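Local coordinates for putative membrane protein (Corynebacterium diphtheriae NCTC 13129, PDB 3C8I), which is of unknown function; it is a putative membrane protein, and this chain is its C-terminal part, which belongs to the DUF3239 family, at residues L16-I21 / T119-N124; M32-T37 / W47-R52; V74-Q79 / S92-A97. All coordinates share one frame; numbering follows the deposited sequence.

Contact 1: L16-I21 / T119-N124; sequences LVPAMI and TTLSKN
Pro18 and Leu121 mark the nearest approach of the backbones, with their CA atoms 7.3 Å apart, where strand segment 16-21 passes helix segment 119-124. The two axes come within 8.7 Å and run in roughly the same direction, inclined by 30°, which leaves room for a single layer of side chains between sheet and helix. Leu121 is the main occupant of that layer. Its CG lies anti to the backbone N (chi1 -180°), which aims the fork at the strand, and the second torsion puts CD2 against it, 3.6 Å from Ala19 CA and 3.8 Å from Met20 CB. The same methyl reaches Pro18 CB at 3.9 Å, so one branch bears on three successive residues. Proline suits this place as a rigid apolar ring, while the small Ala19, its CB directed away from the helix, leaves its CA accessible to the methyl. Met20 continues the contact outward. Its chain extends as far as SD and then bends (chi3 -59°), bringing CE to 3.1 Å from Ser122 OG, close for a methyl against an oxygen. That hydroxyl is hydrogen-bonded to Trp118 O one turn back, and so turns its polarity into its own helix. No hydrogen bond joins the two segments; strand and helix are held by dispersion and the exclusion of water, with shape rather than polar pairing setting how they lie.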
loop_
_atom_site.group_PDB
_atom_site.type_symbol
_atom_site.label_atom_id
_atom_site.label_comp_id
_atom_site.label_asym_id
_atom_site.label_seq_id
_atom_site.Cartn_x
_atom_site.Cartn_y
_atom_site.Cartn_z
ATOM N N LEU B 16 18.779 12.831 7.206
ATOM C CA LEU B 16 19.490 11.955 6.311
ATOM C C LEU B 16 19.758 10.633 6.988
ATOM O O LEU B 16 20.196 10.598 8.129
ATOM C CB LEU B 16 20.813 12.583 5.883
ATOM C CG LEU B 16 20.679 13.712 4.863
ATOM C CD1 LEU B 16 22.041 14.404 4.693
ATOM C CD2 LEU B 16 20.109 13.174 3.525
ATOM N N VAL B 17 19.531 9.552 6.254
ATOM C CA VAL B 17 19.915 8.229 6.682
ATOM C C VAL B 17 20.784 7.607 5.589
ATOM O O VAL B 17 20.580 7.862 4.403
ATOM C CB VAL B 17 18.668 7.336 7.023
ATOM C CG1 VAL B 17 17.841 7.977 8.140
ATOM C CG2 VAL B 17 17.776 7.069 5.797
ATOM N N PRO B 18 21.750 6.781 5.981
ATOM C CA PRO B 18 22.444 6.021 4.945
ATOM C C PRO B 18 21.572 4.887 4.400
ATOM O O PRO B 18 20.820 4.258 5.160
ATOM C CB PRO B 18 23.647 5.450 5.678
ATOM C CG PRO B 18 23.210 5.348 7.080
ATOM C CD PRO B 18 22.260 6.464 7.329
ATOM N N ALA B 19 21.672 4.657 3.099
ATOM C CA ALA B 19 21.110 3.469 2.465
ATOM C C ALA B 19 22.141 2.885 1.488
ATOM O O ALA B 19 23.096 3.575 1.084
ATOM C CB ALA B 19 19.758 3.792 1.763
ATOM N N MET B 20 21.965 1.623 1.130
ATOM C CA MET B 20 22.928 0.902 0.329
ATOM C C MET B 20 22.222 -0.204 -0.439
ATOM O O MET B 20 21.289 -0.837 0.077
ATOM C CB MET B 20 23.987 0.296 1.279
ATOM C CG MET B 20 25.226 -0.345 0.615
ATOM S SD MET B 20 26.501 -0.778 1.866
ATOM C CE MET B 20 26.788 0.807 2.567
ATOM N N ILE B 21 22.697 -0.475 -1.653
ATOM C CA ILE B 21 22.143 -1.558 -2.462
ATOM C C ILE B 21 22.564 -2.881 -1.834
ATOM O O ILE B 21 23.764 -3.172 -1.699
ATOM C CB ILE B 21 22.564 -1.514 -3.942
ATOM C CG1 ILE B 21 22.211 -0.165 -4.592
ATOM C CG2 ILE B 21 21.955 -2.732 -4.699
ATOM C CD1 ILE B 21 22.672 -0.043 -6.070
ATOM N N THR B 119 29.505 2.662 8.125
ATOM C CA THR B 119 30.154 1.394 8.428
ATOM C C THR B 119 29.182 0.392 9.107
ATOM O O THR B 119 29.132 -0.786 8.735
ATOM C CB THR B 119 31.510 1.619 9.190
ATOM O OG1 THR B 119 31.250 2.072 10.525
ATOM C CG2 THR B 119 32.369 2.643 8.476
ATOM N N THR B 120 28.377 0.856 10.059
ATOM C CA THR B 120 27.308 0.022 10.645
ATOM C C THR B 120 26.389 -0.598 9.582
ATOM O O THR B 120 26.074 -1.790 9.627
ATOM C CB THR B 120 26.427 0.838 11.646
ATOM O OG1 THR B 120 27.211 1.200 12.792
ATOM C CG2 THR B 120 25.194 0.025 12.107
ATOM N N LEU B 121 25.957 0.218 8.618
ATOM C CA LEU B 121 25.128 -0.293 7.522
ATOM C C LEU B 121 25.896 -1.325 6.677
ATOM O O LEU B 121 25.380 -2.404 6.413
ATOM C CB LEU B 121 24.604 0.852 6.647
ATOM C CG LEU B 121 23.711 0.464 5.454
ATOM C CD1 LEU B 121 22.499 -0.399 5.875
ATOM C CD2 LEU B 121 23.291 1.709 4.719
ATOM N N SER B 122 27.129 -0.986 6.270
ATOM C CA SER B 122 27.946 -1.900 5.476
ATOM C C SER B 122 28.122 -3.242 6.173
ATOM O O SER B 122 27.984 -4.290 5.550
ATOM C CB SER B 122 29.312 -1.288 5.188
ATOM O OG SER B 122 29.157 -0.094 4.435
ATOM N N LYS B 123 28.397 -3.203 7.471
ATOM C CA LYS B 123 28.576 -4.434 8.254
ATOM C C LYS B 123 27.330 -5.278 8.388
ATOM O O LYS B 123 27.424 -6.434 8.768
ATOM C CB LYS B 123 29.128 -4.115 9.646
ATOM C CG LYS B 123 30.625 -4.085 9.675
ATOM C CD LYS B 123 31.195 -3.033 10.621
ATOM C CE LYS B 123 31.591 -1.776 9.852
ATOM N NZ LYS B 123 31.395 -0.511 10.637
ATOM N N ASN B 124 26.161 -4.709 8.073
ATOM C CA ASN B 124 24.897 -5.412 8.234
ATOM C C ASN B 124 24.167 -5.695 6.925
ATOM O O ASN B 124 23.057 -6.225 6.944
ATOM C CB ASN B 124 24.012 -4.634 9.212
ATOM C CG ASN B 124 24.504 -4.751 10.662
ATOM O OD1 ASN B 124 24.355 -5.805 11.279
ATOM N ND2 ASN B 124 25.082 -3.681 11.201
#

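Contact 2: M32-T37 / W47-R52; sequences MALVNT and WALATR
Leu34 and Leu49 meet at the centre of this strand pair, CD1 of Leu34 lying 4.0 Å from CD2 of Leu49. Their neighbours prolong the apolar row. Met32 stretches out and then bends at its last torsion (chi3 -68°), placing SD 4.0 Å from Leu49 CD2, while Met32 CB rests against the methyl CG2 of Thr51. Toward the other end, Leu34 CD2 lies over one face of the Trp47 indole, offset toward its rim, as Leu34 CG comes within 3.8 Å of Trp47 CE3. Val35 O approaches the edge of that ring near its plane. These long side chains share the face covered by helices 115-124 and 128-132. On the opposite face, Ala33, Ala48 and Ala50 are small and Val35 is beta-branched; CG2 of Val35 touches Ala50 CB, and Leu138 of strand 138-140 packs on Val35, Ala48 and Ala50. The packing tightens where Thr37 CG2 presses to 3.5 Å from Ala48 CB.

Between the faces, Ala33 pairs with Ala50 and Val35 with Ala48 through reciprocal backbone hydrogen bonds; Val35 N to Ala48 O, at 2.8 Å, is almost straight at 173°. At the polar margin, Asn36 OD1 is bonded to the backbone N of Arg46 and Asn38, and Thr37 OG1 to Glu140 OE2. Arg52 extends from the far end to Pro93 O and to Trp98 O of the second subunit. The alternation of pairs marks an antiparallel ladder, and because strands 29-36 and 47-54 follow one another in the chain, the two make a beta hairpin.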
loop_
_atom_site.group_PDB
_atom_site.type_symbol
_atom_site.label_atom_id
_atom_site.label_comp_id
_atom_site.label_asym_id
_atom_site.label_seq_id
_atom_site.Cartn_x
_atom_site.Cartn_y
_atom_site.Cartn_z
ATOM N N MET B 32 18.855 -1.211 1.586
ATOM C CA MET B 32 18.762 -1.314 3.048
ATOM C C MET B 32 19.179 0.028 3.605
ATOM O O MET B 32 20.186 0.577 3.165
ATOM C CB MET B 32 19.709 -2.408 3.575
ATOM C CG MET B 32 19.667 -2.640 5.117
ATOM S SD MET B 32 20.849 -3.917 5.737
ATOM C CE MET B 32 20.091 -5.302 4.993
ATOM N N ALA B 33 18.429 0.546 4.571
ATOM C CA ALA B 33 18.772 1.793 5.255
ATOM C C ALA B 33 18.944 1.580 6.744
ATOM O O ALA B 33 18.316 0.700 7.316
ATOM C CB ALA B 33 17.685 2.891 5.007
ATOM N N LEU B 34 19.816 2.385 7.361
ATOM C CA LEU B 34 19.990 2.412 8.815
ATOM C C LEU B 34 19.123 3.541 9.394
ATOM O O LEU B 34 19.361 4.721 9.139
ATOM C CB LEU B 34 21.485 2.597 9.185
ATOM C CG LEU B 34 21.839 2.558 10.686
ATOM C CD1 LEU B 34 21.723 1.161 11.276
ATOM C CD2 LEU B 34 23.229 3.134 10.977
ATOM N N VAL B 35 18.109 3.162 10.167
ATOM C CA VAL B 35 17.113 4.091 10.671
ATOM C C VAL B 35 16.980 4.032 12.208
ATOM O O VAL B 35 17.343 3.043 12.872
ATOM C CB VAL B 35 15.713 3.852 10.006
ATOM C CG1 VAL B 35 15.734 4.215 8.512
ATOM C CG2 VAL B 35 15.199 2.433 10.232
ATOM N N ASN B 36 16.481 5.128 12.764
ATOM C CA ASN B 36 16.246 5.260 14.181
ATOM C C ASN B 36 14.775 5.037 14.435
ATOM O O ASN B 36 13.951 5.800 13.940
ATOM C CB ASN B 36 16.640 6.670 14.628
ATOM C CG ASN B 36 16.427 6.924 16.119
ATOM O OD1 ASN B 36 16.068 6.039 16.890
ATOM N ND2 ASN B 36 16.690 8.156 16.525
ATOM N N THR B 37 14.434 4.007 15.198
ATOM C CA THR B 37 13.014 3.716 15.466
ATOM C C THR B 37 12.374 4.549 16.580
ATOM O O THR B 37 11.154 4.437 16.815
ATOM C CB THR B 37 12.747 2.220 15.721
ATOM O OG1 THR B 37 13.320 1.821 16.961
ATOM C CG2 THR B 37 13.307 1.371 14.623
ATOM N N TRP B 47 18.691 1.850 16.812
ATOM C CA TRP B 47 18.996 1.582 15.414
ATOM C C TRP B 47 18.264 0.369 14.886
ATOM O O TRP B 47 18.069 -0.608 15.592
ATOM C CB TRP B 47 20.500 1.408 15.189
ATOM C CG TRP B 47 21.300 2.655 15.415
ATOM C CD1 TRP B 47 22.287 2.830 16.342
ATOM C CD2 TRP B 47 21.193 3.902 14.707
ATOM N NE1 TRP B 47 22.795 4.105 16.258
ATOM C CE2 TRP B 47 22.146 4.780 15.261
ATOM C CE3 TRP B 47 20.389 4.359 13.671
ATOM C CZ2 TRP B 47 22.306 6.088 14.811
ATOM C CZ3 TRP B 47 20.556 5.658 13.221
ATOM C CH2 TRP B 47 21.512 6.499 13.786
ATOM N N ALA B 48 17.888 0.441 13.620
ATOM C CA ALA B 48 17.257 -0.657 12.916
ATOM C C ALA B 48 17.625 -0.607 11.428
ATOM O O ALA B 48 18.098 0.427 10.912
ATOM C CB ALA B 48 15.731 -0.621 13.103
ATOM N N LEU B 49 17.408 -1.728 10.765
ATOM C CA LEU B 49 17.616 -1.869 9.334
ATOM C C LEU B 49 16.254 -1.933 8.668
ATOM O O LEU B 49 15.384 -2.703 9.091
ATOM C CB LEU B 49 18.397 -3.153 9.040
ATOM C CG LEU B 49 19.720 -3.268 9.804
ATOM C CD1 LEU B 49 20.283 -4.680 9.703
ATOM C CD2 LEU B 49 20.729 -2.167 9.327
ATOM N N ALA B 50 16.062 -1.120 7.632
ATOM C CA ALA B 50 14.802 -1.090 6.892
ATOM C C ALA B 50 15.114 -1.354 5.435
ATOM O O ALA B 50 15.983 -0.710 4.873
ATOM C CB ALA B 50 14.099 0.300 7.067
ATOM N N THR B 51 14.400 -2.264 4.797
ATOM C CA THR B 51 14.625 -2.517 3.393
ATOM C C THR B 51 13.469 -2.093 2.509
ATOM O O THR B 51 12.319 -1.975 2.949
ATOM C CB THR B 51 14.967 -4.017 3.108
ATOM O OG1 THR B 51 13.895 -4.846 3.553
ATOM C CG2 THR B 51 16.331 -4.427 3.730
ATOM N N ARG B 52 13.783 -1.869 1.239
ATOM C CA ARG B 52 12.797 -1.460 0.265
ATOM C C ARG B 52 13.200 -1.894 -1.128
ATOM O O ARG B 52 14.333 -1.687 -1.547
ATOM C CB ARG B 52 12.657 0.060 0.270
ATOM C CG ARG B 52 11.632 0.592 -0.685
ATOM C CD ARG B 52 11.502 2.119 -0.586
ATOM N NE ARG B 52 10.481 2.632 -1.498
ATOM C CZ ARG B 52 9.841 3.790 -1.368
ATOM N NH1 ARG B 52 10.146 4.610 -0.372
ATOM N NH2 ARG B 52 8.908 4.149 -2.261
#

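Contact 3: V74-Q79 / S92-A97; sequences VAVTGQ and SPMPIA
Val74 and Met94 form a hydrogen-bonded antiparallel pair whose side chains lie alongside one another and point the same way, Val74 CG2 being 3.7 Å from Met94 CG. Val74 CG2 and Met94 CG (chi1 62°) both sit between backbone N and carbonyl carbon, which brings them together. The methionine then runs on extended before bending at its last torsion, and its sulfur arrives beside Val76: SD is 3.8 Å from Val76 CG2, the two side chains meeting at about a right angle. Val76 has the less common valine rotamer (chi1 73°), which directs CG2 to this sulfur and holds CG1 3.4 Å from Ser92 O. The other branch of Val74, CG1, touches Ile96 CG2 at 3.8 Å, again nearly perpendicular, just where the partner strand gives way to a 3-10 segment; the rest of Ile96 leads off to helix 103-112. A flexible thioether suits the middle of this group because it can follow branched neighbours.

Farther along, Thr77 OG1 lies 3.6 Å from Ser92 CB. Ser92 OG is bonded instead to Gln90 OE1 and to Ala99 O of the second subunit, whose Met94 also packs on Val76. Pro93 has no N-H to give, and in a non-hydrogen-bonded pair with Ala75 its nitrogen is not asked to donate to that strand.

Val76 and Thr77 together face the single residue Ser92: Val76 N bonds to Ser92 O, and Ser92 N, at 2.9 Å, to Thr77 O. With Val76 in a helix-like backbone conformation (psi -35°), this is a classic beta bulge, set within the hairpin of strands 70-80 and 88-95.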
loop_
_atom_site.group_PDB
_atom_site.type_symbol
_atom_site.label_atom_id
_atom_site.label_comp_id
_atom_site.label_asym_id
_atom_site.label_seq_id
_atom_site.Cartn_x
_atom_site.Cartn_y
_atom_site.Cartn_z
ATOM N N VAL B 74 16.460 9.590 2.936
ATOM C CA VAL B 74 15.746 10.101 4.097
ATOM C C VAL B 74 14.589 9.170 4.446
ATOM O O VAL B 74 14.056 8.466 3.572
ATOM C CB VAL B 74 15.226 11.577 3.943
ATOM C CG1 VAL B 74 16.365 12.527 3.529
ATOM C CG2 VAL B 74 14.012 11.669 3.006
ATOM N N ALA B 75 14.225 9.155 5.726
ATOM C CA ALA B 75 13.085 8.386 6.200
ATOM C C ALA B 75 11.877 9.258 5.965
ATOM O O ALA B 75 11.673 10.278 6.667
ATOM C CB ALA B 75 13.229 8.025 7.672
ATOM N N VAL B 76 11.091 8.892 4.960
ATOM C CA VAL B 76 10.045 9.785 4.472
ATOM C C VAL B 76 8.766 9.638 5.279
ATOM O O VAL B 76 8.100 10.649 5.552
ATOM C CB VAL B 76 9.837 9.678 2.940
ATOM C CG1 VAL B 76 9.154 8.397 2.552
ATOM C CG2 VAL B 76 9.068 10.907 2.407
ATOM N N THR B 77 8.453 8.423 5.728
ATOM C CA THR B 77 7.246 8.193 6.514
ATOM C C THR B 77 7.528 7.050 7.433
ATOM O O THR B 77 8.511 6.299 7.219
ATOM C CB THR B 77 5.984 7.812 5.640
ATOM O OG1 THR B 77 6.276 6.667 4.824
ATOM C CG2 THR B 77 5.555 8.967 4.742
ATOM N N GLY B 78 6.686 6.919 8.457
ATOM C CA GLY B 78 6.699 5.760 9.321
ATOM C C GLY B 78 5.360 5.512 9.985
ATOM O O GLY B 78 4.504 6.395 9.990
ATOM N N GLN B 79 5.193 4.334 10.564
ATOM C CA GLN B 79 3.972 3.991 11.270
ATOM C C GLN B 79 4.319 3.590 12.676
ATOM O O GLN B 79 5.288 2.859 12.898
ATOM C CB GLN B 79 3.211 2.849 10.560
ATOM C CG GLN B 79 2.953 3.125 9.053
ATOM C CD GLN B 79 2.269 4.442 8.774
ATOM O OE1 GLN B 79 1.431 4.897 9.545
ATOM N NE2 GLN B 79 2.619 5.064 7.652
ATOM N N SER B 92 9.611 3.920 5.891
ATOM C CA SER B 92 9.943 3.951 4.448
ATOM C C SER B 92 11.115 4.874 4.143
ATOM O O SER B 92 10.982 6.106 4.275
ATOM C CB SER B 92 8.771 4.419 3.588
ATOM O OG SER B 92 7.673 3.565 3.757
ATOM N N PRO B 93 12.251 4.292 3.739
ATOM C CA PRO B 93 13.353 5.126 3.267
ATOM C C PRO B 93 13.167 5.477 1.791
ATOM O O PRO B 93 12.603 4.680 1.044
ATOM C CB PRO B 93 14.574 4.235 3.462
ATOM C CG PRO B 93 14.050 2.820 3.301
ATOM C CD PRO B 93 12.583 2.846 3.666
ATOM N N MET B 94 13.622 6.654 1.391
ATOM C CA MET B 94 13.669 7.040 -0.026
ATOM C C MET B 94 15.039 7.613 -0.366
ATOM O O MET B 94 15.628 8.332 0.440
ATOM C CB MET B 94 12.580 8.085 -0.360
ATOM C CG MET B 94 12.682 9.419 0.369
ATOM S SD MET B 94 11.624 10.772 -0.343
ATOM C CE MET B 94 12.496 11.176 -1.851
ATOM N N PRO B 95 15.556 7.305 -1.568
ATOM C CA PRO B 95 16.775 7.937 -2.030
ATOM C C PRO B 95 16.590 9.426 -2.276
ATOM O O PRO B 95 15.591 9.826 -2.882
ATOM C CB PRO B 95 17.089 7.240 -3.351
ATOM C CG PRO B 95 15.967 6.356 -3.639
ATOM C CD PRO B 95 15.001 6.339 -2.521
ATOM N N ILE B 96 17.550 10.240 -1.835
ATOM C CA ILE B 96 17.424 11.698 -2.051
ATOM C C ILE B 96 17.534 12.031 -3.546
ATOM O O ILE B 96 16.987 13.040 -4.002
ATOM C CB ILE B 96 18.374 12.585 -1.181
ATOM C CG1 ILE B 96 19.817 12.509 -1.630
ATOM C CG2 ILE B 96 18.276 12.257 0.288
ATOM C CD1 ILE B 96 20.679 13.647 -1.009
ATOM N N ALA B 97 18.174 11.150 -4.307
ATOM C CA ALA B 97 18.240 11.272 -5.766
ATOM C C ALA B 97 16.863 11.336 -6.467
ATOM O O ALA B 97 16.821 11.694 -7.640
ATOM C CB ALA B 97 19.067 10.159 -6.354
#

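In the fold
From the N terminus, strand 16-24 enters the sheet first and turns back into strand 29-36, which joins strand 47-54 in contact 2. The chain then crosses to the other side of strand 16-24, where strands 70-80 and 88-95 make the hairpin of contact 3. Contacts 2 and 3 therefore follow in series, each closing a short loop. Both nest inside the long loop that contact 1 closes when helix 115-124 returns to the first strand. That strand lies between the two hairpins, backbone-bonded to 29-36 on one edge and to 70-80 on the other. Ala33 of contact 2 also packs by its CB on Pro93 CB of contact 3.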